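Local coordinates for protein glutathione S-transferase (PDB 4IKH) that belongs to the glutathione transferase family, binds two glutathione molecules and probably catalyses glutathione conjugation, at residues Gly136-Phe141 and Glu153-Glu158. Sequence-based numbering, arbitrary orientation.
Sequences GFFNKF and ERYVNE. With GSH (glutathione), chain D.
Phe138 and Tyr155 meet in a small, buried aromatic contact between the last turns of helix 111-140 and the early part of helix 150-170, in the helical C-terminal domain. The two rings are nearly parallel, their planes at 3°, but they meet rim to rim and neither lies over the other: the centroids are 5.8 Å apart, while Phe138 CE2 comes within 3.7 Å of Tyr155 CE2. CD2 and CE2 of each ring do the touching, and no hydrogen bond joins the segments. Both rings are also backed by their sequence neighbours. Phe137 CD2 sits 3.6 Å above the centre of the Phe138 ring, and Arg154 CG lies 4.0 Å above that of Tyr155. The phenol Tyr155 OH bonds to Gln134 of the second subunit, while the ring packs against Tyr155 of that subunit.

Arg154 turns its tip to the ligand. With CG anti to the backbone N and the chain extended as far as NE, its guanidinium grips the alpha-carboxylate of the glutathione gamma-glutamyl group with two donors. Arg154 NH1 reaches glutathione O11 at 3.0 Å in a nearly straight bond (176°), and Arg154 NH2 reaches glutathione O12 at 3.2 Å in a more bent one (148°). The same guanidinium makes a cation-pi contact with Phe137 of the second subunit, whose Asn32 also holds this glutathione. A leucine here would probably leave the carboxylate without either of these donors and Phe137 of the second subunit without its cationic partner. Paired long helices that pack together within the all-helical domain and also face the partner subunit are characteristic of the glutathione transferase dimer, and here Arg154 on helix 150-170 joins Asn32 of the second subunit in holding a glutathione at the dimer interface.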
loop_
_atom_site.group_PDB
_atom_site.type_symbol
_atom_site.label_atom_id
_atom_site.label_comp_id
_atom_site.label_asym_id
_atom_site.label_seq_id
_atom_site.Cartn_x
_atom_site.Cartn_y
_atom_site.Cartn_z
ATOM N N GLY A 136 6.322 14.602 -7.855
ATOM C CA GLY A 136 7.446 15.293 -7.244
ATOM C C GLY A 136 8.762 15.099 -7.992
ATOM O O GLY A 136 9.540 16.046 -8.154
ATOM N N PHE A 137 9.024 13.883 -8.456
ATOM C CA PHE A 137 10.246 13.651 -9.212
ATOM C C PHE A 137 10.256 14.485 -10.491
ATOM O O PHE A 137 11.236 15.175 -10.788
ATOM C CB PHE A 137 10.434 12.166 -9.545
ATOM C CG PHE A 137 11.674 11.885 -10.371
ATOM C CD1 PHE A 137 12.927 11.861 -9.779
ATOM C CD2 PHE A 137 11.581 11.666 -11.742
ATOM C CE1 PHE A 137 14.077 11.606 -10.538
ATOM C CE2 PHE A 137 12.721 11.412 -12.507
ATOM C CZ PHE A 137 13.966 11.387 -11.904
ATOM N N PHE A 138 9.157 14.445 -11.236
ATOM C CA PHE A 138 9.106 15.116 -12.535
ATOM C C PHE A 138 8.823 16.623 -12.516
ATOM O O PHE A 138 8.894 17.271 -13.561
ATOM C CB PHE A 138 8.131 14.395 -13.471
ATOM C CG PHE A 138 8.627 13.054 -13.920
ATOM C CD1 PHE A 138 9.709 12.959 -14.790
ATOM C CD2 PHE A 138 8.041 11.886 -13.453
ATOM C CE1 PHE A 138 10.190 11.717 -15.196
ATOM C CE2 PHE A 138 8.513 10.644 -13.859
ATOM C CZ PHE A 138 9.589 10.561 -14.735
ATOM N N ASN A 139 8.529 17.180 -11.344
ATOM C CA ASN A 139 8.216 18.607 -11.237
ATOM C C ASN A 139 9.138 19.368 -10.282
ATOM O O ASN A 139 9.288 20.584 -10.386
ATOM C CB ASN A 139 6.755 18.801 -10.808
ATOM C CG ASN A 139 6.275 20.228 -10.995
ATOM O OD1 ASN A 139 6.184 20.712 -12.122
ATOM N ND2 ASN A 139 5.951 20.905 -9.891
ATOM N N LYS A 140 9.757 18.648 -9.354
ATOM C CA LYS A 140 10.525 19.283 -8.288
ATOM C C LYS A 140 11.987 18.822 -8.293
ATOM O O LYS A 140 12.890 19.578 -7.925
ATOM C CB LYS A 140 9.861 18.984 -6.936
ATOM C CG LYS A 140 10.562 19.552 -5.711
ATOM C CD LYS A 140 10.574 21.063 -5.724
ATOM C CE LYS A 140 11.128 21.621 -4.422
ATOM N NZ LYS A 140 10.889 23.097 -4.321
ATOM N N PHE A 141 12.217 17.588 -8.732
ATOM C CA PHE A 141 13.547 16.995 -8.654
ATOM C C PHE A 141 14.164 16.768 -10.031
ATOM O O PHE A 141 13.806 17.449 -10.995
ATOM C CB PHE A 141 13.497 15.698 -7.846
ATOM C CG PHE A 141 12.924 15.875 -6.471
ATOM C CD1 PHE A 141 13.396 16.877 -5.634
ATOM C CD2 PHE A 141 11.893 15.061 -6.022
ATOM C CE1 PHE A 141 12.860 17.054 -4.367
ATOM C CE2 PHE A 141 11.353 15.234 -4.757
ATOM C CZ PHE A 141 11.837 16.231 -3.929
ATOM N N GLU A 153 3.174 14.568 -17.418
ATOM C CA GLU A 153 1.747 14.581 -17.739
ATOM C C GLU A 153 1.019 13.301 -17.333
ATOM O O GLU A 153 -0.144 13.347 -16.931
ATOM C CB GLU A 153 1.547 14.832 -19.237
ATOM C CG GLU A 153 1.600 16.310 -19.619
ATOM C CD GLU A 153 1.778 16.532 -21.111
ATOM O OE1 GLU A 153 1.676 15.552 -21.884
ATOM O OE2 GLU A 153 2.027 17.692 -21.507
ATOM N N ARG A 154 1.697 12.163 -17.470
ATOM C CA ARG A 154 1.131 10.872 -17.080
ATOM C C ARG A 154 0.807 10.850 -15.588
ATOM O O ARG A 154 -0.271 10.397 -15.176
ATOM C CB ARG A 154 2.123 9.743 -17.409
ATOM C CG ARG A 154 1.842 8.424 -16.696
ATOM C CD ARG A 154 2.702 7.281 -17.254
ATOM N NE ARG A 154 2.634 6.078 -16.423
ATOM C CZ ARG A 154 1.642 5.190 -16.468
ATOM N NH1 ARG A 154 0.621 5.364 -17.301
ATOM N NH2 ARG A 154 1.668 4.121 -15.679
ATOM N N TYR A 155 1.747 11.336 -14.779
ATOM C CA TYR A 155 1.587 11.311 -13.326
ATOM C C TYR A 155 0.741 12.470 -12.771
ATOM O O TYR A 155 0.102 12.327 -11.733
ATOM C CB TYR A 155 2.954 11.213 -12.654
ATOM C CG TYR A 155 3.654 9.942 -13.084
ATOM C CD1 TYR A 155 3.160 8.704 -12.693
ATOM C CD2 TYR A 155 4.765 9.971 -13.922
ATOM C CE1 TYR A 155 3.761 7.528 -13.091
ATOM C CE2 TYR A 155 5.380 8.785 -14.334
ATOM C CZ TYR A 155 4.865 7.574 -13.913
ATOM O OH TYR A 155 5.432 6.387 -14.305
ATOM N N VAL A 156 0.740 13.605 -13.462
ATOM C CA VAL A 156 -0.181 14.690 -13.124
ATOM C C VAL A 156 -1.606 14.206 -13.356
ATOM O O VAL A 156 -2.471 14.336 -12.485
ATOM C CB VAL A 156 0.122 15.943 -13.952
ATOM C CG1 VAL A 156 -1.043 16.968 -13.888
ATOM C CG2 VAL A 156 1.416 16.566 -13.466
ATOM N N ASN A 157 -1.834 13.610 -14.521
ATOM C CA ASN A 157 -3.148 13.076 -14.862
ATOM C C ASN A 157 -3.615 11.979 -13.923
ATOM O O ASN A 157 -4.810 11.874 -13.636
ATOM C CB ASN A 157 -3.178 12.599 -16.318
ATOM C CG ASN A 157 -3.339 13.752 -17.297
ATOM O OD1 ASN A 157 -3.626 14.878 -16.889
ATOM N ND2 ASN A 157 -3.170 13.477 -18.589
ATOM N N GLU A 158 -2.680 11.156 -13.444
ATOM C CA GLU A 158 -3.044 10.113 -12.490
ATOM C C GLU A 158 -3.372 10.739 -11.142
ATOM O O GLU A 158 -4.303 10.320 -10.458
ATOM C CB GLU A 158 -1.924 9.068 -12.361
ATOM C CG GLU A 158 -2.130 8.045 -11.257
ATOM C CD GLU A 158 -3.397 7.213 -11.418
ATOM O OE1 GLU A 158 -3.981 7.186 -12.523
ATOM O OE2 GLU A 158 -3.804 6.575 -10.430
HETATM N N1 GSH D . -3.983 2.262 -17.551
HETATM C CA1 GSH D . -3.501 2.642 -16.275
HETATM C C1 GSH D . -2.045 2.984 -16.346
HETATM O O11 GSH D . -1.510 3.279 -17.458
HETATM O O12 GSH D . -1.341 2.981 -15.290
HETATM C CB1 GSH D . -3.700 1.502 -15.334
HETATM C CG1 GSH D . -2.975 0.241 -15.818
HETATM C CD1 GSH D . -2.863 -0.641 -14.593
HETATM O OE1 GSH D . -3.773 -0.620 -13.790
HETATM N N2 GSH D . -1.682 -1.479 -14.351
HETATM C CA2 GSH D . -1.616 -2.283 -13.163
HETATM C C2 GSH D . -0.744 -1.587 -12.125
HETATM O O2 GSH D . 0.267 -0.960 -12.484
HETATM C CB2 GSH D . -1.036 -3.625 -13.477
HETATM S SG2 GSH D . -2.091 -4.537 -14.567
HETATM N N3 GSH D . -1.051 -1.627 -10.698
HETATM C CA3 GSH D . -0.159 -0.935 -9.767
HETATM C C3 GSH D . -0.265 -1.463 -8.365
HETATM O O31 GSH D . -0.706 -2.613 -8.128
HETATM O O32 GSH D . 0.093 -0.756 -7.396
#